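Local structure of cell wall surface anchor family protein (Streptococcus agalactiae serogroup V, 3TW0) at residues Lys83-Ser88 with Gly270-Tyr275; Trp91-Thr96 with Leu257-Asn262; Ile223-Gly228 with Tyr283-Lys288. The protein serves as the adhesive tip pilin of group B streptococcal pili, its magnesium-binding von Willebrand factor A region probably mediating attachment to host surfaces. The protein carries 2 engineered substitutions. One frame throughout, in Å; residues are numbered along the deposited sequence.

Interaction 1: residues Lys83-Ser88 with Gly270-Tyr275; sequences KALNDS and GYIYLY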
loop_
_atom_site.group_PDB
_atom_site.type_symbol
_atom_site.label_atom_id
_atom_site.label_comp_id
_atom_site.label_asym_id
_atom_site.label_seq_id
_atom_site.Cartn_x
_atom_site.Cartn_y
_atom_site.Cartn_z
ATOM N N LYS A 83 1.189 17.488 -16.768
ATOM C CA LYS A 83 1.561 16.600 -17.888
ATOM C C LYS A 83 2.763 15.768 -17.474
ATOM O O LYS A 83 3.751 16.309 -17.025
ATOM C CB LYS A 83 1.885 17.392 -19.151
ATOM C CG LYS A 83 2.139 16.486 -20.345
ATOM C CD LYS A 83 1.996 17.249 -21.638
ATOM C CE LYS A 83 1.223 16.387 -22.651
ATOM N NZ LYS A 83 2.170 15.538 -23.304
ATOM N N ALA A 84 2.671 14.454 -17.647
ATOM C CA ALA A 84 3.565 13.530 -17.001
ATOM C C ALA A 84 4.847 13.225 -17.799
ATOM O O ALA A 84 4.815 13.116 -19.018
ATOM C CB ALA A 84 2.824 12.252 -16.658
ATOM N N LEU A 85 5.975 13.087 -17.098
ATOM C CA LEU A 85 7.198 12.581 -17.724
ATOM C C LEU A 85 8.038 11.786 -16.741
ATOM O O LEU A 85 7.964 12.003 -15.533
ATOM C CB LEU A 85 8.032 13.714 -18.356
ATOM C CG LEU A 85 8.746 14.762 -17.520
ATOM C CD1 LEU A 85 9.759 15.552 -18.405
ATOM C CD2 LEU A 85 7.762 15.715 -16.893
ATOM N N ASN A 86 8.846 10.877 -17.265
ATOM C CA ASN A 86 9.777 10.121 -16.435
ATOM C C ASN A 86 11.168 10.731 -16.572
ATOM O O ASN A 86 11.725 10.711 -17.662
ATOM C CB ASN A 86 9.769 8.652 -16.875
ATOM C CG ASN A 86 10.358 7.710 -15.829
ATOM O OD1 ASN A 86 11.325 8.044 -15.138
ATOM N ND2 ASN A 86 9.778 6.513 -15.716
ATOM N N ASP A 87 11.716 11.286 -15.489
ATOM C CA ASP A 87 13.077 11.870 -15.518
ATOM C C ASP A 87 14.227 10.887 -15.137
ATOM O O ASP A 87 15.371 11.293 -15.003
ATOM C CB ASP A 87 13.150 13.121 -14.642
ATOM C CG ASP A 87 13.059 12.804 -13.157
ATOM O OD1 ASP A 87 12.314 11.860 -12.773
ATOM O OD2 ASP A 87 13.732 13.500 -12.356
ATOM N N SER A 88 13.925 9.610 -14.946
ATOM C CA SER A 88 14.978 8.626 -14.670
ATOM C C SER A 88 15.990 8.521 -15.833
ATOM O O SER A 88 15.645 8.729 -16.997
ATOM C CB SER A 88 14.367 7.258 -14.349
ATOM O OG SER A 88 15.278 6.212 -14.623
ATOM N N GLY A 270 15.177 26.281 -21.965
ATOM C CA GLY A 270 14.174 25.351 -22.446
ATOM C C GLY A 270 14.135 24.256 -21.365
ATOM O O GLY A 270 14.620 23.153 -21.575
ATOM N N TYR A 271 13.596 24.598 -20.189
ATOM C CA TYR A 271 13.459 23.682 -19.050
ATOM C C TYR A 271 11.987 23.410 -18.702
ATOM O O TYR A 271 11.163 24.348 -18.648
ATOM C CB TYR A 271 14.097 24.289 -17.799
ATOM C CG TYR A 271 15.599 24.364 -17.808
ATOM C CD1 TYR A 271 16.241 25.525 -18.237
ATOM C CD2 TYR A 271 16.382 23.286 -17.384
ATOM C CE1 TYR A 271 17.613 25.630 -18.246
ATOM C CE2 TYR A 271 17.768 23.369 -17.388
ATOM C CZ TYR A 271 18.374 24.555 -17.828
ATOM O OH TYR A 271 19.732 24.686 -17.862
ATOM N N ILE A 272 11.678 22.140 -18.429
ATOM C CA ILE A 272 10.402 21.751 -17.825
ATOM C C ILE A 272 10.604 21.639 -16.317
ATOM O O ILE A 272 11.317 20.732 -15.834
ATOM C CB ILE A 272 9.902 20.406 -18.375
ATOM C CG1 ILE A 272 9.792 20.452 -19.906
ATOM C CG2 ILE A 272 8.572 20.035 -17.738
ATOM C CD1 ILE A 272 9.487 19.113 -20.505
ATOM N N TYR A 273 10.016 22.577 -15.573
ATOM C CA TYR A 273 10.116 22.557 -14.117
ATOM C C TYR A 273 9.217 21.438 -13.609
ATOM O O TYR A 273 8.094 21.271 -14.105
ATOM C CB TYR A 273 9.771 23.929 -13.526
ATOM C CG TYR A 273 10.915 24.879 -13.767
ATOM C CD1 TYR A 273 11.041 25.576 -14.994
ATOM C CD2 TYR A 273 11.936 25.026 -12.812
ATOM C CE1 TYR A 273 12.140 26.436 -15.238
ATOM C CE2 TYR A 273 13.026 25.871 -13.042
ATOM C CZ TYR A 273 13.122 26.572 -14.256
ATOM O OH TYR A 273 14.204 27.403 -14.465
ATOM N N LEU A 274 9.739 20.673 -12.649
ATOM C CA LEU A 274 9.172 19.394 -12.221
ATOM C C LEU A 274 8.316 19.495 -10.951
ATOM O O LEU A 274 8.686 20.176 -9.982
ATOM C CB LEU A 274 10.291 18.362 -12.033
ATOM C CG LEU A 274 11.124 18.116 -13.311
ATOM C CD1 LEU A 274 12.253 17.207 -13.006
ATOM C CD2 LEU A 274 10.280 17.560 -14.490
ATOM N N TYR A 275 7.163 18.823 -11.000
ATOM C CA TYR A 275 6.227 18.707 -9.893
ATOM C C TYR A 275 5.947 17.225 -9.684
ATOM O O TYR A 275 6.002 16.408 -10.634
ATOM C CB TYR A 275 4.888 19.422 -10.220
ATOM C CG TYR A 275 5.019 20.914 -10.457
ATOM C CD1 TYR A 275 5.631 21.398 -11.604
ATOM C CD2 TYR A 275 4.538 21.831 -9.531
ATOM C CE1 TYR A 275 5.786 22.745 -11.822
ATOM C CE2 TYR A 275 4.679 23.210 -9.750
ATOM C CZ TYR A 275 5.301 23.641 -10.902
ATOM O OH TYR A 275 5.462 24.965 -11.146
#
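Leu85 spreads its two methyls over Ile272 and Leu274, so that one leucine faces two side chains of the other segment. The contact belongs to the small antiparallel sheet that the chain carries in addition to the parallel sheet of its von Willebrand factor A fold. Strands 84-85 and 271-276 are not partners of each other there; each pairs antiparallel with strand 70-78. This explains why the closest CA atoms, those of Leu85 and Leu274, are still 9.0 Å apart and why side chains alone span the distance.

The bond from CA to CB points toward the other segment in Leu85, Ile272 and Leu274 alike. In Leu85, CG is lodged between the backbone N and the carbonyl carbon (chi1 69°), and the two branches then diverge. CD1 meets Ile272 CD1 end to end at 4.1 Å, the two chains reaching for each other. CD2 instead lies 3.9 Å from Leu274 CD2, and here the side chains cross at about a right angle. These are ordinary van der Waals separations between buried methyls. Tyr250 of strand 249-251 also touches Leu85, while Val77 hydrogen-bonds to the Leu85 backbone and packs against Leu274, which ties the cluster to both neighbouring strands.

At the exposed margin, Asp87 crosses Leu274 at a slant, with Asp87 OD2 4.0 Å from Leu274 CD1, the branch that Leu85 does not touch. The loop that presents Asp87 is folded by an Asx turn: Asn86 OD1 accepts from Ser88 N at 3.0 Å, with an N-H...O angle of 159°.

Interaction 2: residues Trp91-Thr96 with Leu257-Asn262; sequences WDYHKT and LSVMSN
Met260 of helix 257-263 lays its sulfur over one face of the Tyr93 ring, a Met-aromatic contact between the helix and a type I beta turn running from Asp92 to Lys95. From CB, which leaves the helix across the direction of the tyrosine rather than straight at it, the chain bends twice. CG passes the phenolic end, 4.0 Å from Tyr93 OH. The next torsion (chi2 -117°) departs from a staggered value and brings the sulfur above the ring, where SD is 3.6 Å from Tyr93 CZ. Its separation from the ring centroid is 3.9 Å, only 22° off the normal, which places it over the face although displaced toward the phenolic rim. Beyond the sulfur, CE reaches the neighbouring strand and packs 3.5 Å from Ile272 CD1.

The ring's own polar end is engaged elsewhere: Tyr93 OH is hydrogen-bonded to Glu263 OE1, three residues on from Met260 in the same helix. This bond and the sulfur together restrict where the ring can lie, and Tyr250 of strand 249-251 touches both Tyr93 and Met260. The turn itself is closed by Lys95 N, which donates to Asp92 O at 3.0 Å. On the solvent side, Val259 points toward the tyrosine and sends its CG1, anti to the backbone N, to within 3.9 Å of Tyr93 OH.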
loop_
_atom_site.group_PDB
_atom_site.type_symbol
_atom_site.label_atom_id
_atom_site.label_comp_id
_atom_site.label_asym_id
_atom_site.label_seq_id
_atom_site.Cartn_x
_atom_site.Cartn_y
_atom_site.Cartn_z
ATOM N N TRP A 91 14.928 5.209 -18.063
ATOM C CA TRP A 91 13.689 5.049 -18.831
ATOM C C TRP A 91 13.509 6.204 -19.794
ATOM O O TRP A 91 13.992 7.320 -19.526
ATOM C CB TRP A 91 12.454 4.965 -17.903
ATOM C CG TRP A 91 12.542 3.861 -16.897
ATOM C CD1 TRP A 91 12.796 3.989 -15.554
ATOM C CD2 TRP A 91 12.414 2.454 -17.153
ATOM N NE1 TRP A 91 12.830 2.745 -14.961
ATOM C CE2 TRP A 91 12.616 1.785 -15.921
ATOM C CE3 TRP A 91 12.160 1.696 -18.305
ATOM C CZ2 TRP A 91 12.550 0.397 -15.803
ATOM C CZ3 TRP A 91 12.095 0.297 -18.191
ATOM C CH2 TRP A 91 12.281 -0.330 -16.937
ATOM N N ASP A 92 12.817 5.938 -20.904
ATOM C CA ASP A 92 12.383 6.986 -21.818
ATOM C C ASP A 92 11.382 7.888 -21.094
ATOM O O ASP A 92 10.633 7.418 -20.232
ATOM C CB ASP A 92 11.725 6.388 -23.065
ATOM C CG ASP A 92 11.225 7.460 -24.030
ATOM O OD1 ASP A 92 12.039 8.315 -24.469
ATOM O OD2 ASP A 92 10.013 7.458 -24.338
ATOM N N TYR A 93 11.351 9.172 -21.435
ATOM C CA TYR A 93 10.488 10.100 -20.686
ATOM C C TYR A 93 8.977 9.857 -20.835
ATOM O O TYR A 93 8.188 10.341 -20.007
ATOM C CB TYR A 93 10.842 11.556 -20.992
ATOM C CG TYR A 93 10.305 12.094 -22.301
ATOM C CD1 TYR A 93 9.047 12.719 -22.372
ATOM C CD2 TYR A 93 11.060 12.001 -23.469
ATOM C CE1 TYR A 93 8.556 13.219 -23.593
ATOM C CE2 TYR A 93 10.586 12.507 -24.689
ATOM C CZ TYR A 93 9.343 13.110 -24.742
ATOM O OH TYR A 93 8.898 13.598 -25.951
ATOM N N HIS A 94 8.582 9.161 -21.906
ATOM C CA HIS A 94 7.176 8.738 -22.123
ATOM C C HIS A 94 6.706 7.608 -21.182
ATOM O O HIS A 94 5.512 7.308 -21.102
ATOM C CB HIS A 94 6.982 8.248 -23.562
ATOM C CG HIS A 94 7.325 9.268 -24.603
ATOM N ND1 HIS A 94 6.465 10.286 -24.956
ATOM C CD2 HIS A 94 8.435 9.428 -25.362
ATOM C CE1 HIS A 94 7.036 11.035 -25.885
ATOM N NE2 HIS A 94 8.229 10.531 -26.155
ATOM N N LYS A 95 7.646 6.962 -20.513
ATOM C CA LYS A 95 7.364 5.792 -19.685
ATOM C C LYS A 95 6.705 6.168 -18.341
ATOM O O LYS A 95 7.310 6.057 -17.271
ATOM C CB LYS A 95 8.647 4.970 -19.490
ATOM C CG LYS A 95 8.450 3.471 -19.284
ATOM C CD LYS A 95 7.333 2.910 -20.155
ATOM C CE LYS A 95 7.112 1.439 -19.859
ATOM N NZ LYS A 95 5.980 0.935 -20.667
ATOM N N THR A 96 5.450 6.604 -18.418
ATOM C CA THR A 96 4.760 7.108 -17.241
ATOM C C THR A 96 3.706 6.152 -16.706
ATOM O O THR A 96 2.950 6.501 -15.779
ATOM C CB THR A 96 4.147 8.492 -17.509
ATOM O OG1 THR A 96 3.237 8.402 -18.607
ATOM C CG2 THR A 96 5.254 9.513 -17.828
ATOM N N LEU A 257 13.653 19.101 -28.578
ATOM C CA LEU A 257 12.970 20.361 -28.236
ATOM C C LEU A 257 11.600 20.584 -28.888
ATOM O O LEU A 257 10.653 21.048 -28.231
ATOM C CB LEU A 257 13.918 21.535 -28.549
ATOM C CG LEU A 257 13.949 22.937 -27.902
ATOM C CD1 LEU A 257 12.923 23.911 -28.510
ATOM C CD2 LEU A 257 13.844 22.901 -26.384
ATOM N N SER A 258 11.490 20.254 -30.174
ATOM C CA SER A 258 10.264 20.525 -30.923
ATOM C C SER A 258 9.154 19.487 -30.674
ATOM O O SER A 258 7.970 19.821 -30.694
ATOM C CB SER A 258 10.564 20.646 -32.422
ATOM O OG SER A 258 9.669 21.563 -33.034
ATOM N N VAL A 259 9.550 18.237 -30.456
ATOM C CA VAL A 259 8.621 17.140 -30.159
ATOM C C VAL A 259 7.927 17.373 -28.804
ATOM O O VAL A 259 6.726 17.149 -28.659
ATOM C CB VAL A 259 9.354 15.768 -30.218
ATOM C CG1 VAL A 259 8.510 14.647 -29.641
ATOM C CG2 VAL A 259 9.749 15.434 -31.664
ATOM N N MET A 260 8.688 17.862 -27.834
ATOM C CA MET A 260 8.155 18.134 -26.505
ATOM C C MET A 260 7.162 19.290 -26.555
ATOM O O MET A 260 6.104 19.208 -25.922
ATOM C CB MET A 260 9.282 18.399 -25.493
ATOM C CG MET A 260 10.328 17.279 -25.400
ATOM S SD MET A 260 10.505 16.393 -23.830
ATOM C CE MET A 260 11.469 17.559 -22.938
ATOM N N SER A 261 7.497 20.347 -27.309
ATOM C CA SER A 261 6.598 21.508 -27.505
ATOM C C SER A 261 5.289 21.070 -28.155
ATOM O O SER A 261 4.207 21.380 -27.655
ATOM C CB SER A 261 7.253 22.612 -28.363
ATOM O OG SER A 261 8.476 23.059 -27.800
ATOM N N ASN A 262 5.431 20.359 -29.276
ATOM C CA ASN A 262 4.350 19.688 -30.012
ATOM C C ASN A 262 3.444 18.893 -29.057
ATOM O O ASN A 262 2.208 19.046 -29.066
ATOM C CB ASN A 262 5.000 18.767 -31.065
ATOM C CG ASN A 262 4.025 18.243 -32.117
ATOM O OD1 ASN A 262 2.836 17.994 -31.856
ATOM N ND2 ASN A 262 4.553 18.029 -33.322
#

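Interaction 3: residues Ile223-Gly228 with Tyr283-Lys288; sequences IVKGDG and YPFDPK
A lysine laid across an aromatic face, combining CH-pi and cation-pi contacts, joins two loops in the part of the chain between strands 165-172 and 319-324 of the von Willebrand factor A fold. Lys225 supplies the aliphatic chain and the charge, Tyr283 the face. The evidence lies in how successive lysine atoms are placed over the ring. CG stands above the plane but outside the ring outline, 3.9 Å from Tyr283 CE1. A bend at the second torsion (chi2 -59°) then turns the otherwise extended chain along the ring. CE reaches a point 3.9 Å from the ring centroid and 5° off the normal, practically over the centre. NZ continues past it toward the root of the side chain, 3.7 Å from Tyr283 CG. At 4.1 Å from the centroid and 25° off the normal, it is still above the face, so the ammonium group can interact favourably with the pi cloud while the CE methylene covers the centre of the face.

Phe285 adds a looser contact, its CE2 lying 4.4 Å from Lys225 NZ, with NZ approaching that ring obliquely. The peptide bond between Tyr283 and Pro284 is cis. The tyrosine is fixed at its far end too, since its OH is hydrogen-bonded to Ile182 N. Further along, an Asx turn folds the segment, with Asp286 OD2 accepting from Lys288 N at 2.7 Å.

Lys225 lies in the loop that follows helix 220-223 and leads to strand 249-251, hydrogen-bonded through its backbone to Ser179. Tyr283 belongs to the loop between strand 271-276 and helix 302-312 and is backbone-bonded to Ile298.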
loop_
_atom_site.group_PDB
_atom_site.type_symbol
_atom_site.label_atom_id
_atom_site.label_comp_id
_atom_site.label_asym_id
_atom_site.label_seq_id
_atom_site.Cartn_x
_atom_site.Cartn_y
_atom_site.Cartn_z
ATOM N N ILE A 223 -6.503 5.894 -10.607
ATOM C CA ILE A 223 -7.308 6.439 -9.480
ATOM C C ILE A 223 -6.596 6.458 -8.100
ATOM O O ILE A 223 -7.059 7.081 -7.153
ATOM C CB ILE A 223 -8.685 5.674 -9.304
ATOM C CG1 ILE A 223 -8.460 4.203 -8.940
ATOM C CG2 ILE A 223 -9.588 5.833 -10.539
ATOM C CD1 ILE A 223 -9.744 3.501 -8.350
ATOM N N VAL A 224 -5.512 5.726 -7.977
ATOM C CA VAL A 224 -4.868 5.526 -6.695
ATOM C C VAL A 224 -4.056 6.735 -6.232
ATOM O O VAL A 224 -3.600 7.545 -7.052
ATOM C CB VAL A 224 -3.963 4.316 -6.848
ATOM C CG1 VAL A 224 -2.689 4.491 -6.108
ATOM C CG2 VAL A 224 -4.707 3.023 -6.507
ATOM N N LYS A 225 -3.860 6.865 -4.916
ATOM C CA LYS A 225 -2.959 7.913 -4.376
ATOM C C LYS A 225 -1.613 7.302 -4.050
ATOM O O LYS A 225 -1.531 6.146 -3.601
ATOM C CB LYS A 225 -3.536 8.574 -3.096
ATOM C CG LYS A 225 -4.863 9.328 -3.292
ATOM C CD LYS A 225 -4.770 10.447 -4.302
ATOM C CE LYS A 225 -6.113 11.134 -4.517
ATOM N NZ LYS A 225 -5.993 12.593 -4.982
ATOM N N GLY A 226 -0.552 8.074 -4.243
ATOM C CA GLY A 226 0.793 7.552 -3.982
ATOM C C GLY A 226 1.302 6.638 -5.085
ATOM O O GLY A 226 0.525 6.121 -5.882
ATOM N N ASP A 227 2.623 6.493 -5.138
ATOM C CA ASP A 227 3.312 5.612 -6.079
ATOM C C ASP A 227 4.454 4.838 -5.420
ATOM O O ASP A 227 5.362 4.386 -6.118
ATOM C CB ASP A 227 3.868 6.418 -7.271
ATOM C CG ASP A 227 4.890 7.488 -6.853
ATOM O OD1 ASP A 227 5.216 7.624 -5.657
ATOM O OD2 ASP A 227 5.369 8.205 -7.750
ATOM N N GLY A 228 4.420 4.683 -4.093
ATOM C CA GLY A 228 5.554 4.117 -3.362
ATOM C C GLY A 228 6.667 5.081 -2.920
ATOM O O GLY A 228 7.613 4.681 -2.279
ATOM N N TYR A 283 -4.443 16.100 -0.339
ATOM C CA TYR A 283 -5.736 16.286 -0.964
ATOM C C TYR A 283 -6.826 16.232 0.127
ATOM O O TYR A 283 -6.563 15.822 1.256
ATOM C CB TYR A 283 -5.983 15.234 -2.076
ATOM C CG TYR A 283 -6.416 13.890 -1.517
ATOM C CD1 TYR A 283 -5.476 13.005 -0.990
ATOM C CD2 TYR A 283 -7.758 13.527 -1.487
ATOM C CE1 TYR A 283 -5.862 11.776 -0.464
ATOM C CE2 TYR A 283 -8.168 12.294 -0.941
ATOM C CZ TYR A 283 -7.215 11.435 -0.435
ATOM O OH TYR A 283 -7.598 10.242 0.080
ATOM N N PRO A 284 -8.047 16.633 -0.208
ATOM C CA PRO A 284 -8.546 17.058 -1.523
ATOM C C PRO A 284 -8.047 18.443 -1.939
ATOM O O PRO A 284 -7.577 19.215 -1.104
ATOM C CB PRO A 284 -10.061 17.078 -1.325
ATOM C CG PRO A 284 -10.212 17.404 0.156
ATOM C CD PRO A 284 -9.046 16.852 0.869
ATOM N N PHE A 285 -8.112 18.698 -3.248
ATOM C CA PHE A 285 -7.851 19.996 -3.857
ATOM C C PHE A 285 -8.855 20.180 -5.026
ATOM O O PHE A 285 -9.287 19.186 -5.637
ATOM C CB PHE A 285 -6.396 20.070 -4.366
ATOM C CG PHE A 285 -6.020 18.967 -5.340
ATOM C CD1 PHE A 285 -6.344 19.063 -6.690
ATOM C CD2 PHE A 285 -5.349 17.829 -4.899
ATOM C CE1 PHE A 285 -6.025 18.032 -7.581
ATOM C CE2 PHE A 285 -4.999 16.810 -5.795
ATOM C CZ PHE A 285 -5.329 16.914 -7.143
ATOM N N ASP A 286 -9.230 21.422 -5.302
ATOM C CA ASP A 286 -10.157 21.756 -6.374
ATOM C C ASP A 286 -9.550 21.295 -7.677
ATOM O O ASP A 286 -8.431 21.674 -8.001
ATOM C CB ASP A 286 -10.399 23.271 -6.439
ATOM C CG ASP A 286 -11.482 23.660 -7.451
ATOM O OD1 ASP A 286 -12.445 24.319 -7.028
ATOM O OD2 ASP A 286 -11.381 23.331 -8.655
ATOM N N PRO A 287 -10.276 20.467 -8.426
ATOM C CA PRO A 287 -9.618 19.904 -9.611
ATOM C C PRO A 287 -9.418 20.943 -10.726
ATOM O O PRO A 287 -8.545 20.758 -11.581
ATOM C CB PRO A 287 -10.560 18.772 -10.050
ATOM C CG PRO A 287 -11.835 18.953 -9.278
ATOM C CD PRO A 287 -11.694 20.084 -8.317
ATOM N N LYS A 288 -10.179 22.036 -10.696
ATOM C CA LYS A 288 -10.008 23.104 -11.692
ATOM C C LYS A 288 -8.931 24.103 -11.299
ATOM O O LYS A 288 -7.975 24.317 -12.066
ATOM C CB LYS A 288 -11.333 23.806 -12.011
ATOM C CG LYS A 288 -12.151 23.050 -13.079
ATOM C CD LYS A 288 -11.367 23.009 -14.426
ATOM C CE LYS A 288 -12.029 22.094 -15.465
ATOM N NZ LYS A 288 -11.699 20.665 -15.236
#

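Interactions 1 and 2 are neighbours, with centres about 9 Å apart, and both are largely buried. They are stitched together by backbone and side chain: Asn86 N lies 2.9 Å from Tyr93 O, and Leu85 CA packs against Thr96 CG2. Interaction 1 joins two strands through methyls; interaction 2, nested inside the chain loop that interaction 1 closes, joins a turn to a helix through sulfur and ring. Interaction 3 stands apart, its centre about 18 Å from that of interaction 1 and 23 Å from that of interaction 2. Only partly buried although nearer the centre of the chain, it links loops and uses a charged lysine over an aromatic face.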